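Side-chain contacts in RegF protein (Neisseria gonorrhoeae, PDB 4HOJ), which binds glutathione and, as a GST-fold protein of the stringent starvation protein A type, probably acts in the response to starvation stress: residues 21-26 / 191-196; 108-113 / 118-123; 143-146 / 151-154. All blocks are in the same frame, centred on the assembly; numbering follows the deposited sequence.

Interaction 1 of 3, residues 21-26 / 191-196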
# COMPACT_ATOMS: atom_id res chain seq x y z
N VAL A 21 -10.77 13.78 4.30
CA VAL A 21 -10.18 14.35 3.11
C VAL A 21 -11.19 15.14 2.31
O VAL A 21 -10.88 16.24 1.84
CB VAL A 21 -9.50 13.28 2.20
CG1 VAL A 21 -9.01 13.92 0.88
CG2 VAL A 21 -8.33 12.63 2.89
N LEU A 22 -12.39 14.61 2.12
CA LEU A 22 -13.38 15.28 1.29
C LEU A 22 -13.73 16.63 1.84
O LEU A 22 -13.80 17.61 1.09
CB LEU A 22 -14.60 14.38 1.07
CG LEU A 22 -14.33 13.21 0.12
CD1 LEU A 22 -15.40 12.15 0.32
CD2 LEU A 22 -14.29 13.69 -1.31
N TYR A 23 -13.91 16.74 3.16
CA TYR A 23 -14.19 18.04 3.74
C TYR A 23 -13.00 18.97 3.77
O TYR A 23 -13.18 20.19 3.64
CB TYR A 23 -14.82 17.86 5.12
CG TYR A 23 -16.29 17.48 5.06
CD1 TYR A 23 -17.23 18.43 4.68
CD2 TYR A 23 -16.73 16.19 5.33
CE1 TYR A 23 -18.56 18.10 4.62
CE2 TYR A 23 -18.08 15.85 5.27
CZ TYR A 23 -18.97 16.83 4.90
OH TYR A 23 -20.33 16.58 4.81
N GLU A 24 -11.77 18.42 3.82
CA GLU A 24 -10.61 19.31 3.71
C GLU A 24 -10.54 19.93 2.31
O GLU A 24 -10.12 21.07 2.19
CB GLU A 24 -9.27 18.55 3.99
CG GLU A 24 -9.01 18.20 5.46
CD GLU A 24 -8.52 19.39 6.26
OE1 GLU A 24 -7.89 20.31 5.65
OE2 GLU A 24 -8.74 19.45 7.47
N LYS A 25 -10.89 19.19 1.26
CA LYS A 25 -10.85 19.73 -0.11
C LYS A 25 -12.02 20.64 -0.40
O LYS A 25 -11.90 21.51 -1.26
CB LYS A 25 -10.82 18.57 -1.11
CG LYS A 25 -9.59 17.67 -0.99
CD LYS A 25 -8.32 18.43 -1.40
CE LYS A 25 -7.16 17.42 -1.56
NZ LYS A 25 -5.96 18.02 -2.26
N GLY A 26 -13.15 20.42 0.26
CA GLY A 26 -14.24 21.36 0.12
C GLY A 26 -15.04 21.32 -1.18
O GLY A 26 -15.80 22.25 -1.42
N ILE A 191 -14.16 18.18 12.24
CA ILE A 191 -15.49 18.23 12.84
C ILE A 191 -16.62 18.01 11.83
O ILE A 191 -17.56 17.24 12.11
CB ILE A 191 -15.69 19.53 13.58
CG1 ILE A 191 -14.70 19.60 14.74
CG2 ILE A 191 -17.12 19.65 14.11
CD1 ILE A 191 -14.39 21.02 15.12
N GLU A 192 -16.50 18.63 10.64
CA GLU A 192 -17.49 18.40 9.59
C GLU A 192 -17.61 16.95 9.17
O GLU A 192 -18.68 16.46 8.85
CB GLU A 192 -17.16 19.18 8.32
CG GLU A 192 -17.30 20.69 8.40
CD GLU A 192 -16.84 21.35 7.10
OE1 GLU A 192 -15.69 21.17 6.66
OE2 GLU A 192 -17.65 22.09 6.52
N ALA A 193 -16.48 16.25 9.14
CA ALA A 193 -16.44 14.88 8.71
C ALA A 193 -17.02 13.86 9.66
O ALA A 193 -17.39 12.74 9.24
CB ALA A 193 -15.02 14.49 8.40
N LEU A 194 -17.15 14.22 10.95
CA LEU A 194 -17.70 13.27 11.94
C LEU A 194 -19.16 13.00 11.66
O LEU A 194 -19.96 13.93 11.43
CB LEU A 194 -17.60 13.89 13.35
CG LEU A 194 -16.17 14.02 13.92
CD1 LEU A 194 -16.22 14.90 15.16
CD2 LEU A 194 -15.60 12.66 14.27
N THR A 195 -19.54 11.73 11.72
CA THR A 195 -20.95 11.43 11.74
C THR A 195 -21.54 11.65 13.18
O THR A 195 -20.78 11.72 14.17
CB THR A 195 -21.19 9.97 11.31
OG1 THR A 195 -20.77 9.11 12.37
CG2 THR A 195 -20.48 9.59 10.02
N PRO A 196 -22.88 11.68 13.33
CA PRO A 196 -23.43 11.75 14.68
C PRO A 196 -23.03 10.59 15.56
O PRO A 196 -22.80 10.76 16.74
CB PRO A 196 -24.95 11.78 14.47
CG PRO A 196 -25.13 12.21 13.11
CD PRO A 196 -23.93 11.78 12.30
O HOH W 1 -15.56 21.53 3.83
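Y23 packs its ring against the end of helix 188-193, at E192 and A193. E192 CB sits over one face, 3.9 Å from the ring centroid and 21° off the normal, a CH-pi contact displaced toward the rim of the ring. E192 O lies over the same face, 3.7 Å from Y23 CE2, while A193 CA comes in obliquely to 3.6 Å from Y23 CD2. E192 CG lies anti to its carbonyl carbon (chi1 -69°) and the chain runs extended beyond it, leaving the carboxylate beside Y23 CD1, the two planes 48° apart. Water 1 stands between the segments, 2.7 Å from Y23 O and 2.9 Å from E192 OE1; with further acceptors nearby, its two protons need not serve both at once.

One shell out, F29 packs edge-to-face with the Y23 ring and A189 touches it too. A193 O accepts from R19, and the neighbouring E24 forms a salt bridge with R187. The contact thus joins the last turn of helix 13-25, in the thioredoxin-like domain, to the end of helix 188-193. No direct hydrogen bond crosses between the segments, so contact with the aromatic ring carries the join and solvent mediates its polar part.

Interaction 2 of 3, residues 108-113 / 118-123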
# COMPACT_ATOMS: atom_id res chain seq x y z
N GLN A 108 -8.61 -3.29 12.58
CA GLN A 108 -9.57 -4.21 11.95
C GLN A 108 -10.07 -5.30 12.87
O GLN A 108 -11.22 -5.74 12.76
CB GLN A 108 -8.97 -4.83 10.67
CG GLN A 108 -8.76 -3.75 9.57
CD GLN A 108 -8.13 -4.29 8.30
OE1 GLN A 108 -8.70 -5.18 7.65
NE2 GLN A 108 -6.93 -3.84 7.98
N VAL A 109 -9.18 -5.78 13.75
CA VAL A 109 -9.59 -6.78 14.75
C VAL A 109 -10.63 -6.21 15.73
O VAL A 109 -11.63 -6.84 16.01
CB VAL A 109 -8.37 -7.34 15.54
CG1 VAL A 109 -8.85 -8.34 16.61
CG2 VAL A 109 -7.36 -8.04 14.61
N LEU A 110 -10.41 -4.98 16.20
CA LEU A 110 -11.35 -4.33 17.12
C LEU A 110 -12.65 -4.07 16.42
O LEU A 110 -13.68 -4.01 17.07
CB LEU A 110 -10.75 -3.01 17.61
CG LEU A 110 -9.53 -3.18 18.51
CD1 LEU A 110 -9.16 -1.87 19.15
CD2 LEU A 110 -9.84 -4.20 19.60
N GLU A 111 -12.63 -3.87 15.10
CA GLU A 111 -13.85 -3.62 14.34
C GLU A 111 -14.62 -4.87 13.93
O GLU A 111 -15.77 -4.77 13.48
CB GLU A 111 -13.54 -2.80 13.06
CG GLU A 111 -13.12 -1.30 13.30
CD GLU A 111 -14.28 -0.48 13.84
OE1 GLU A 111 -15.41 -0.67 13.43
OE2 GLU A 111 -13.99 0.35 14.70
N ASN A 112 -13.98 -6.01 14.07
CA ASN A 112 -14.56 -7.27 13.64
C ASN A 112 -15.45 -7.84 14.75
O ASN A 112 -14.93 -8.29 15.77
CB ASN A 112 -13.42 -8.23 13.30
CG ASN A 112 -13.90 -9.57 12.83
OD1 ASN A 112 -15.11 -9.81 12.67
ND2 ASN A 112 -12.95 -10.47 12.58
N PRO A 113 -16.78 -7.87 14.53
CA PRO A 113 -17.71 -8.36 15.56
C PRO A 113 -17.44 -9.82 15.90
O PRO A 113 -17.74 -10.29 17.01
CB PRO A 113 -19.07 -8.24 14.89
CG PRO A 113 -18.89 -7.22 13.83
CD PRO A 113 -17.49 -7.39 13.34
N LYS A 118 -10.14 -12.44 23.38
CA LYS A 118 -8.70 -12.54 23.53
C LYS A 118 -7.95 -11.83 22.40
O LYS A 118 -7.00 -11.09 22.67
CB LYS A 118 -8.30 -14.01 23.63
CG LYS A 118 -6.84 -14.20 23.84
CD LYS A 118 -6.61 -15.51 24.56
CE LYS A 118 -5.20 -16.02 24.33
NZ LYS A 118 -4.83 -17.09 25.31
N GLU A 119 -8.40 -12.02 21.16
CA GLU A 119 -7.80 -11.33 20.02
C GLU A 119 -7.96 -9.82 20.15
O GLU A 119 -7.03 -9.04 19.84
CB GLU A 119 -8.44 -11.81 18.71
CG GLU A 119 -8.24 -13.33 18.51
CD GLU A 119 -9.22 -13.98 17.52
OE1 GLU A 119 -8.99 -15.16 17.15
OE2 GLU A 119 -10.21 -13.33 17.11
N GLN A 120 -9.12 -9.38 20.61
CA GLN A 120 -9.37 -7.95 20.71
C GLN A 120 -8.56 -7.33 21.84
O GLN A 120 -8.06 -6.21 21.70
CB GLN A 120 -10.87 -7.69 20.84
CG GLN A 120 -11.60 -8.07 19.55
CD GLN A 120 -13.07 -7.67 19.55
OE1 GLN A 120 -13.76 -7.73 20.59
NE2 GLN A 120 -13.58 -7.31 18.38
N ALA A 121 -8.35 -8.08 22.92
CA ALA A 121 -7.50 -7.59 23.99
C ALA A 121 -6.06 -7.41 23.51
O ALA A 121 -5.43 -6.39 23.80
CB ALA A 121 -7.56 -8.56 25.20
N LYS A 122 -5.53 -8.38 22.77
CA LYS A 122 -4.20 -8.25 22.19
C LYS A 122 -4.11 -7.05 21.24
O LYS A 122 -3.12 -6.30 21.27
CB LYS A 122 -3.79 -9.53 21.47
CG LYS A 122 -3.82 -10.73 22.42
CD LYS A 122 -2.89 -11.87 22.01
CE LYS A 122 -3.09 -12.28 20.56
NZ LYS A 122 -2.53 -13.64 20.33
N ALA A 123 -5.15 -6.85 20.43
CA ALA A 123 -5.15 -5.70 19.51
C ALA A 123 -5.13 -4.37 20.23
O ALA A 123 -4.42 -3.46 19.84
CB ALA A 123 -6.33 -5.77 18.52
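Q120 reaches across from helix 117-134 to the end of helix 104-111, touching L110, V109 and N112 on the way. Its CB lies against the L110 side chain, 3.8 Å from L110 CD2, the same methyl that also closes on Q120 O. The next carbon, CG, packs against V109 CG1 at 4.0 Å, and both CG and CD pass near V109 O. With CG set beside the backbone N (chi1 -67°) and the chain extended after it, the amide arrives at the neighbouring helix's C-terminal end. There Q120 NE2 donates to V109 O at 3.1 Å, nearly straight at 168°, with the acceptor close to the amide plane. V109 O already takes N112 N from one face of its carbonyl plane, and NE2 comes to the other face, so two donors grip this oxygen.

Both helices belong to the all-helical C-terminal domain of the GST fold, where a short loop brings the chain back from one to the other. N112 O is also 3.1 Å from Q120 NE2, but the angle is too poor for a hydrogen bond. N112 OD1 accepts from A114 N within the connecting loop, and the side chain lies about 7 Å from bound glutathione. Deeper in, A123 CB packs against V109 CB at 3.9 Å and against L110 CD2 at 4.0 Å. R124 and I127 of the same helix also touch L110, and A115 of the loop covers V109 and Q120.

Interaction 3 of 3, residues 143-146 / 151-154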
# COMPACT_ATOMS: atom_id res chain seq x y z
N TYR A 143 2.95 18.37 13.19
CA TYR A 143 2.18 17.31 12.55
C TYR A 143 3.11 16.13 12.32
O TYR A 143 4.33 16.24 12.54
CB TYR A 143 1.59 17.80 11.23
CG TYR A 143 0.68 18.99 11.43
CD1 TYR A 143 -0.63 18.80 11.77
CD2 TYR A 143 1.16 20.27 11.28
CE1 TYR A 143 -1.48 19.89 11.98
CE2 TYR A 143 0.33 21.38 11.48
CZ TYR A 143 -0.98 21.17 11.82
OH TYR A 143 -1.83 22.24 12.02
N ILE A 144 2.58 15.01 11.86
CA ILE A 144 3.41 13.81 11.78
C ILE A 144 4.63 13.97 10.85
O ILE A 144 5.70 13.47 11.17
CB ILE A 144 2.59 12.56 11.41
CG1 ILE A 144 1.46 12.37 12.39
CG2 ILE A 144 3.45 11.31 11.51
CD1 ILE A 144 0.59 11.22 11.99
N LEU A 145 4.49 14.66 9.72
CA LEU A 145 5.63 14.78 8.80
C LEU A 145 6.44 16.05 9.01
O LEU A 145 7.46 16.28 8.34
CB LEU A 145 5.18 14.74 7.35
CG LEU A 145 4.53 13.42 6.92
CD1 LEU A 145 4.37 13.47 5.42
CD2 LEU A 145 5.37 12.23 7.35
N GLY A 146 6.03 16.90 9.93
CA GLY A 146 6.73 18.16 10.08
C GLY A 146 5.78 19.28 10.44
O GLY A 146 4.78 19.07 11.12
N MET A 151 -1.73 14.23 4.50
CA MET A 151 -2.56 13.02 4.39
C MET A 151 -2.17 11.97 5.43
O MET A 151 -2.95 11.11 5.81
CB MET A 151 -2.31 12.42 3.01
CG MET A 151 -3.24 11.29 2.80
SD MET A 151 -4.86 12.00 2.54
CE MET A 151 -4.70 12.43 0.81
N ILE A 152 -0.94 12.04 5.90
CA ILE A 152 -0.52 11.12 6.93
C ILE A 152 -1.27 11.35 8.26
O ILE A 152 -1.70 10.42 8.95
CB ILE A 152 1.04 11.06 7.08
CG1 ILE A 152 1.79 11.09 5.72
CG2 ILE A 152 1.41 9.82 7.88
CD1 ILE A 152 1.30 10.32 4.57
N ASP A 153 -1.46 12.62 8.59
CA ASP A 153 -2.33 12.98 9.71
C ASP A 153 -3.78 12.53 9.50
O ASP A 153 -4.44 12.00 10.40
CB ASP A 153 -2.30 14.49 9.92
CG ASP A 153 -0.88 15.01 10.12
OD1 ASP A 153 -0.28 14.71 11.18
OD2 ASP A 153 -0.37 15.72 9.25
N VAL A 154 -4.25 12.68 8.29
CA VAL A 154 -5.59 12.25 7.96
C VAL A 154 -5.76 10.77 8.22
O VAL A 154 -6.77 10.34 8.83
CB VAL A 154 -5.92 12.53 6.49
CG1 VAL A 154 -7.21 11.81 6.05
CG2 VAL A 154 -6.02 14.04 6.26
O HOH W 2 2.10 15.80 8.35
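D153 fastens the Y143-G146 turn to the start of helix 151-161. Its CG lies anti to the carbonyl carbon (chi1 -56°), which brings the carboxylate to the turn. OD1 accepts I144 N at 3.0 Å, almost straight at 172°, through the syn lone pair on the side of the other carboxylate oxygen. I144 CG1 is drawn up against the same oxygen as the two side chains slide past each other in opposite directions. D153 OD2 faces Y143 CB at 3.5 Å; the Y143 ring stands steeply to the carboxylate, 69° between planes, so it flanks the group without stacking on it. The other tight spot is apolar: L145 CD1 meets I152 CG1 at 3.5 Å, the chains crossing at about a right angle. I152 then runs on into V95, L96 and M99 of helix 86-102.

The looser part lies between these two. I144 CD1 and I152 CG2 are 4.4 Å apart, so the isoleucines barely touch, and the next amide, L145 N, has no direct bond to the helix. Water 2 spans the distance instead, accepting from L145 N at 3.0 Å and donating to D153 OD2 at 2.6 Å. The buried carboxylate is therefore held at both oxygens: OD1 also pairs with Y180 OH, and OD2 with S150 N. These donors would probably favour the charged form of D153 and fix the rotation of its carboxylate.

The turn is a type I beta turn closed in both directions, Y143 N to G146 O and G146 N to Y143 O. G146 has backbone angles that suit glycine. D153 OD2 to S150 N is the N3-to-N-cap half of a capping box, and S150 OG accepts I152 N; with F149 touching V154 like a hydrophobic staple, this S-x-x-D sequence is consistent with the N-capping box of the GST C-terminal domain.

How the interactions relate
Helix 13-25 of the thioredoxin-like domain comes first, and its partner in interaction 1 lies 165 residues on, at the end of helix 188-193, so that contact closes a loop holding the rest of the N-terminal domain and nearly all of the C-terminal one. Interactions 2 and 3 are short local closures within that loop and follow one another: the first joins helices 104-111 and 117-134, the second folds the 143-146 turn back onto helix 151-161. Interactions 1 and 3 meet directly, V21 CG2 being 3.5 Å from both V154 CG1 and M151 SD, so helix 151-161 packs against the N-terminal domain. Interaction 2 stands apart, its centre about 27 Å from that of interaction 1, across the chain's centre.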